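Local coordinates for protein D-galactonate dehydratase family member SEN1436 (Salmonella enterica subsp. enterica serovar Enteritidis, PDB 3TW9) that dehydrates D-gluconate to 2-dehydro-3-deoxy-D-gluconate with low activity in vitro, using one magnesium ion per subunit, as a member of the mandelate racemase/muconate lactonizing enzyme family, at residues L231-H234 with L235-L239; I217-P221 with D222-K226. One frame throughout, in Å; residues are numbered along the deposited sequence.

Contact 1: L231-H234 with L235-L239; sequences LFDH and LRNKL
Leu231 with Leu235 and His234 with Lys238 are i to i+4 side-chain pairs along the last two turns of helix 221-239, an outer helix of the enolase-superfamily barrel domain. Four consecutive alpha-helical hydrogen bonds carry the backbone here, from Leu235 N to Leu231 O (2.9 Å) through to Lys238 N to His234 O (3.1 Å). On the buried side the two leucines cross with methyl against methyl, CD1 of Leu231 lying 3.9 Å from CD1 of Leu235. Leu231 has CG anti to its backbone N (chi1 169°), which lays its branch along the helix toward the next turn; the same Leu235 methyl is 4.4 Å from CE1 of Phe232. One step round the helix, Lys238 sets its CG over one face of the His234 imidazole, 3.9 Å from the ring centroid, a CH-pi contact offset toward the rim; the chain, bent at chi2 (-80°), then runs past the ring edge, with CE 3.6 Å from CE1 of His234. The ammonium group stays clear of the ring nitrogens, and His234 NE2 is hydrogen-bonded to Glu162, whose side chain Lys238 also touches. Between Asp233 and Asn237 the carboxylate and amide planes are turned 77° apart, with OD2 of Asp233 3.4 Å from ND2 of Asn237. Arg236 folds its first carbons beside the Phe232 carbonyl, CB 3.3 Å from that O, then carries its guanidinium away, NH1 to the backbone oxygens of Gly240 and Ile243, just after the helix, and NH2 to that of Tyr268 in the loop after helix 255-265. The helix thus rests on helix 158-171 through His234, Leu235, Lys238 and Leu239, while Leu235 and Arg236 meet Phe245 of strand 244-248.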
loop_
_atom_site.group_PDB
_atom_site.type_symbol
_atom_site.label_atom_id
_atom_site.label_comp_id
_atom_site.label_asym_id
_atom_site.label_seq_id
_atom_site.Cartn_x
_atom_site.Cartn_y
_atom_site.Cartn_z
ATOM N N LEU C 231 -36.436 -16.423 -2.068
ATOM C CA LEU C 231 -35.463 -17.074 -2.950
ATOM C C LEU C 231 -34.354 -17.770 -2.147
ATOM O O LEU C 231 -34.072 -18.943 -2.367
ATOM C CB LEU C 231 -34.864 -16.067 -3.958
ATOM C CG LEU C 231 -33.645 -16.522 -4.766
ATOM C CD1 LEU C 231 -34.003 -17.624 -5.784
ATOM C CD2 LEU C 231 -32.959 -15.339 -5.444
ATOM N N PHE C 232 -33.760 -17.064 -1.186
ATOM C CA PHE C 232 -32.704 -17.651 -0.374
ATOM C C PHE C 232 -33.165 -18.689 0.639
ATOM O O PHE C 232 -32.425 -19.646 0.907
ATOM C CB PHE C 232 -31.821 -16.554 0.257
ATOM C CG PHE C 232 -30.877 -15.976 -0.736
ATOM C CD1 PHE C 232 -29.781 -16.736 -1.194
ATOM C CD2 PHE C 232 -31.106 -14.726 -1.297
ATOM C CE1 PHE C 232 -28.920 -16.251 -2.186
ATOM C CE2 PHE C 232 -30.239 -14.221 -2.291
ATOM C CZ PHE C 232 -29.133 -14.988 -2.736
ATOM N N ASP C 233 -34.381 -18.522 1.167
ATOM C CA ASP C 233 -34.979 -19.559 2.004
ATOM C C ASP C 233 -35.060 -20.872 1.204
ATOM O O ASP C 233 -34.564 -21.929 1.653
ATOM C CB ASP C 233 -36.352 -19.132 2.522
ATOM C CG ASP C 233 -36.900 -20.107 3.550
ATOM O OD1 ASP C 233 -36.380 -20.148 4.683
ATOM O OD2 ASP C 233 -37.840 -20.845 3.209
ATOM N N HIS C 234 -35.613 -20.776 -0.002
ATOM C CA HIS C 234 -35.705 -21.925 -0.919
ATOM C C HIS C 234 -34.356 -22.537 -1.279
ATOM O O HIS C 234 -34.192 -23.743 -1.189
ATOM C CB HIS C 234 -36.437 -21.579 -2.221
ATOM C CG HIS C 234 -36.506 -22.735 -3.173
ATOM N ND1 HIS C 234 -37.408 -23.767 -3.020
ATOM C CD2 HIS C 234 -35.748 -23.055 -4.251
ATOM C CE1 HIS C 234 -37.225 -24.655 -3.982
ATOM N NE2 HIS C 234 -36.222 -24.248 -4.740
ATOM N N LEU C 235 -33.402 -21.712 -1.706
ATOM C CA LEU C 235 -32.095 -22.212 -2.086
ATOM C C LEU C 235 -31.371 -22.833 -0.905
ATOM O O LEU C 235 -30.729 -23.854 -1.061
ATOM C CB LEU C 235 -31.236 -21.102 -2.719
ATOM C CG LEU C 235 -31.691 -20.562 -4.084
ATOM C CD1 LEU C 235 -30.815 -19.417 -4.523
ATOM C CD2 LEU C 235 -31.749 -21.661 -5.157
ATOM N N ARG C 236 -31.467 -22.241 0.280
ATOM C CA ARG C 236 -30.822 -22.877 1.438
ATOM C C ARG C 236 -31.505 -24.202 1.824
ATOM O O ARG C 236 -30.843 -25.138 2.275
ATOM C CB ARG C 236 -30.735 -21.940 2.643
ATOM C CG ARG C 236 -29.690 -20.840 2.468
ATOM C CD ARG C 236 -28.287 -21.420 2.283
ATOM N NE ARG C 236 -27.278 -20.364 2.453
ATOM C CZ ARG C 236 -26.010 -20.437 2.058
ATOM N NH1 ARG C 236 -25.565 -21.519 1.415
ATOM N NH2 ARG C 236 -25.189 -19.411 2.282
ATOM N N ASN C 237 -32.815 -24.279 1.619
ATOM C CA ASN C 237 -33.547 -25.513 1.938
ATOM C C ASN C 237 -33.139 -26.662 1.037
ATOM O O ASN C 237 -33.014 -27.805 1.483
ATOM C CB ASN C 237 -35.060 -25.294 1.885
ATOM C CG ASN C 237 -35.600 -24.595 3.137
ATOM O OD1 ASN C 237 -34.938 -24.542 4.177
ATOM N ND2 ASN C 237 -36.810 -24.056 3.036
ATOM N N LYS C 238 -32.895 -26.338 -0.224
ATOM C CA LYS C 238 -32.517 -27.328 -1.216
ATOM C C LYS C 238 -31.031 -27.655 -1.277
ATOM O O LYS C 238 -30.657 -28.803 -1.530
ATOM C CB LYS C 238 -33.006 -26.891 -2.614
ATOM C CG LYS C 238 -34.524 -26.789 -2.771
ATOM C CD LYS C 238 -35.168 -28.154 -2.994
ATOM C CE LYS C 238 -36.686 -28.046 -2.996
ATOM N NZ LYS C 238 -37.344 -29.336 -3.353
ATOM N N LEU C 239 -30.176 -26.663 -1.055
ATOM C CA LEU C 239 -28.754 -26.843 -1.324
ATOM C C LEU C 239 -27.887 -26.858 -0.068
ATOM O O LEU C 239 -26.739 -27.278 -0.121
ATOM C CB LEU C 239 -28.252 -25.804 -2.347
ATOM C CG LEU C 239 -28.839 -25.882 -3.763
ATOM C CD1 LEU C 239 -28.780 -24.544 -4.477
ATOM C CD2 LEU C 239 -28.156 -26.971 -4.586
#

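Contact 2: I217-P221 with D222-K226; sequences IYFDP and DAYAK
The rings of Phe219 and Tyr224 meet obliquely, planes 48° apart and centroids 5.6 Å from each other, with CD1 of Tyr224 at the Phe219 edge and the Pro221 carbonyl oxygen at the tyrosine edge. Phe219, just before the N-cap Asp220, and Tyr224, four residues after it, form a hydrophobic staple across the start of helix 221-239, where the chain leaving strand 217-218 turns into it. Phe219 reaches forward with CG anti to its backbone N (chi1 178°), and its leading carbon CZ presses on the root of the tyrosine, 3.3 Å from CB of Tyr224. Beyond that point the tyrosine ring leads away: its hydroxyl is hydrogen-bonded to His247, and Arg252, which Phe219 also touches, makes a cation-pi contact with the ring. Asp220 OD1 takes a nearly straight bond from Ala223 N (3.0 Å, 176° at the hydrogen), the donor coming from well above the carboxylate plane, and a weak, more bent one from Asp222 N. The Asp220 main-chain oxygen accepts from Tyr224 N, and the Pro221 oxygen accepts from Ala225 N, so regular helical bonding follows directly on the cap. The bonds to OD1 give the Asp222 and Ala223 amides an acceptor that no preceding turn supplies; the carboxylate probably interacts favourably with the helix dipole. The Ala223 methyl packs against the same carboxylate, CB 3.6 Å from CG of Asp220. The other carboxylate oxygen, OD2, accepts from the backbone N of Lys207, so both arms of this buried group are held. Asp222 adds a second acid close by, its OD2 4.4 Å from OD1 of Asp220. A water, which probably eases this like-charge approach, donates to both, 2.7 Å from OD1 of Asp220 and 2.6 Å from OD2 of Asp222.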
loop_
_atom_site.group_PDB
_atom_site.type_symbol
_atom_site.label_atom_id
_atom_site.label_comp_id
_atom_site.label_asym_id
_atom_site.label_seq_id
_atom_site.Cartn_x
_atom_site.Cartn_y
_atom_site.Cartn_z
ATOM N N ILE C 217 -36.600 -0.041 -19.345
ATOM C CA ILE C 217 -36.706 -1.365 -18.783
ATOM C C ILE C 217 -37.277 -1.244 -17.380
ATOM O O ILE C 217 -36.572 -0.828 -16.433
ATOM C CB ILE C 217 -35.350 -2.133 -18.753
ATOM C CG1 ILE C 217 -34.575 -1.997 -20.083
ATOM C CG2 ILE C 217 -35.590 -3.582 -18.375
ATOM C CD1 ILE C 217 -35.297 -2.495 -21.340
ATOM N N TYR C 218 -38.541 -1.649 -17.250
ATOM C CA TYR C 218 -39.282 -1.456 -16.011
ATOM C C TYR C 218 -38.929 -2.462 -14.940
ATOM O O TYR C 218 -38.703 -3.640 -15.226
ATOM C CB TYR C 218 -40.793 -1.381 -16.263
ATOM C CG TYR C 218 -41.180 -0.008 -16.739
ATOM C CD1 TYR C 218 -40.836 0.422 -18.015
ATOM C CD2 TYR C 218 -41.871 0.876 -15.899
ATOM C CE1 TYR C 218 -41.152 1.719 -18.463
ATOM C CE2 TYR C 218 -42.197 2.170 -16.332
ATOM C CZ TYR C 218 -41.841 2.573 -17.629
ATOM O OH TYR C 218 -42.151 3.849 -18.073
ATOM N N PHE C 219 -38.849 -1.980 -13.703
ATOM C CA PHE C 219 -38.492 -2.831 -12.580
ATOM C C PHE C 219 -39.235 -2.369 -11.346
ATOM O O PHE C 219 -39.381 -1.170 -11.129
ATOM C CB PHE C 219 -36.978 -2.735 -12.352
ATOM C CG PHE C 219 -36.470 -3.541 -11.190
ATOM C CD1 PHE C 219 -36.446 -4.943 -11.251
ATOM C CD2 PHE C 219 -35.976 -2.902 -10.050
ATOM C CE1 PHE C 219 -35.965 -5.706 -10.198
ATOM C CE2 PHE C 219 -35.482 -3.657 -8.978
ATOM C CZ PHE C 219 -35.467 -5.054 -9.062
ATOM N N ASP C 220 -39.690 -3.318 -10.536
ATOM C CA ASP C 220 -40.392 -3.004 -9.302
ATOM C C ASP C 220 -39.488 -3.309 -8.111
ATOM O O ASP C 220 -39.352 -4.474 -7.716
ATOM C CB ASP C 220 -41.683 -3.807 -9.192
ATOM C CG ASP C 220 -42.547 -3.369 -8.019
ATOM O OD1 ASP C 220 -42.024 -2.948 -6.968
ATOM O OD2 ASP C 220 -43.773 -3.448 -8.132
ATOM N N PRO C 221 -38.886 -2.258 -7.516
ATOM C CA PRO C 221 -37.899 -2.475 -6.449
ATOM C C PRO C 221 -38.498 -3.041 -5.169
ATOM O O PRO C 221 -37.812 -3.742 -4.431
ATOM C CB PRO C 221 -37.335 -1.067 -6.194
ATOM C CG PRO C 221 -38.396 -0.132 -6.687
ATOM C CD PRO C 221 -39.064 -0.828 -7.829
ATOM N N ASP C 222 -39.766 -2.739 -4.909
ATOM C CA ASP C 222 -40.422 -3.228 -3.701
ATOM C C ASP C 222 -40.812 -4.704 -3.826
ATOM O O ASP C 222 -40.602 -5.484 -2.889
ATOM C CB ASP C 222 -41.605 -2.347 -3.332
ATOM C CG ASP C 222 -41.171 -0.953 -2.896
ATOM O OD1 ASP C 222 -40.777 -0.778 -1.723
ATOM O OD2 ASP C 222 -41.218 -0.029 -3.730
ATOM N N ALA C 223 -41.341 -5.102 -4.985
ATOM C CA ALA C 223 -41.589 -6.528 -5.262
ATOM C C ALA C 223 -40.288 -7.322 -5.144
ATOM O O ALA C 223 -40.252 -8.378 -4.509
ATOM C CB ALA C 223 -42.199 -6.724 -6.660
ATOM N N TYR C 224 -39.218 -6.764 -5.714
ATOM C CA TYR C 224 -37.891 -7.390 -5.694
ATOM C C TYR C 224 -37.440 -7.638 -4.259
ATOM O O TYR C 224 -37.044 -8.761 -3.896
ATOM C CB TYR C 224 -36.880 -6.515 -6.464
ATOM C CG TYR C 224 -35.440 -6.716 -6.019
ATOM C CD1 TYR C 224 -34.729 -7.880 -6.353
ATOM C CD2 TYR C 224 -34.799 -5.750 -5.222
ATOM C CE1 TYR C 224 -33.419 -8.073 -5.917
ATOM C CE2 TYR C 224 -33.499 -5.938 -4.776
ATOM C CZ TYR C 224 -32.812 -7.103 -5.118
ATOM O OH TYR C 224 -31.507 -7.280 -4.687
ATOM N N ALA C 225 -37.504 -6.590 -3.437
ATOM C CA ALA C 225 -36.915 -6.637 -2.103
ATOM C C ALA C 225 -37.679 -7.597 -1.187
ATOM O O ALA C 225 -37.088 -8.231 -0.303
ATOM C CB ALA C 225 -36.893 -5.266 -1.507
ATOM N N LYS C 226 -38.990 -7.695 -1.406
ATOM C CA LYS C 226 -39.834 -8.597 -0.625
ATOM C C LYS C 226 -39.665 -10.046 -1.066
ATOM O O LYS C 226 -40.002 -10.964 -0.308
ATOM C CB LYS C 226 -41.305 -8.170 -0.697
ATOM C CG LYS C 226 -41.625 -6.840 -0.017
ATOM C CD LYS C 226 -43.115 -6.535 -0.092
ATOM C CE LYS C 226 -43.445 -5.171 0.487
ATOM N NZ LYS C 226 -43.121 -4.107 -0.483
HETATM O O HOH W 1 -42.420 -0.434 -6.050
#

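Both contacts belong to helix 221-239: contact 2 is its capped start and contact 1 its last turns, the centres 20 Å apart and the nearest atoms about 7 Å apart without touching. Tyr224 of contact 2 lies about 7 Å, side chain to side chain, from the magnesium ligand Asp248 and from His250, the proton donor/acceptor by similarity; Phe232 of contact 1 is about 9 Å from Asp248 and about 10 Å from Glu274, another ligand. Through Leu235 and Arg236 on Phe245, and Tyr224 on His247, the two ends of the helix pack against strand 244-248, which ends in Asp248, consistent with a place behind the metal site rather than in it.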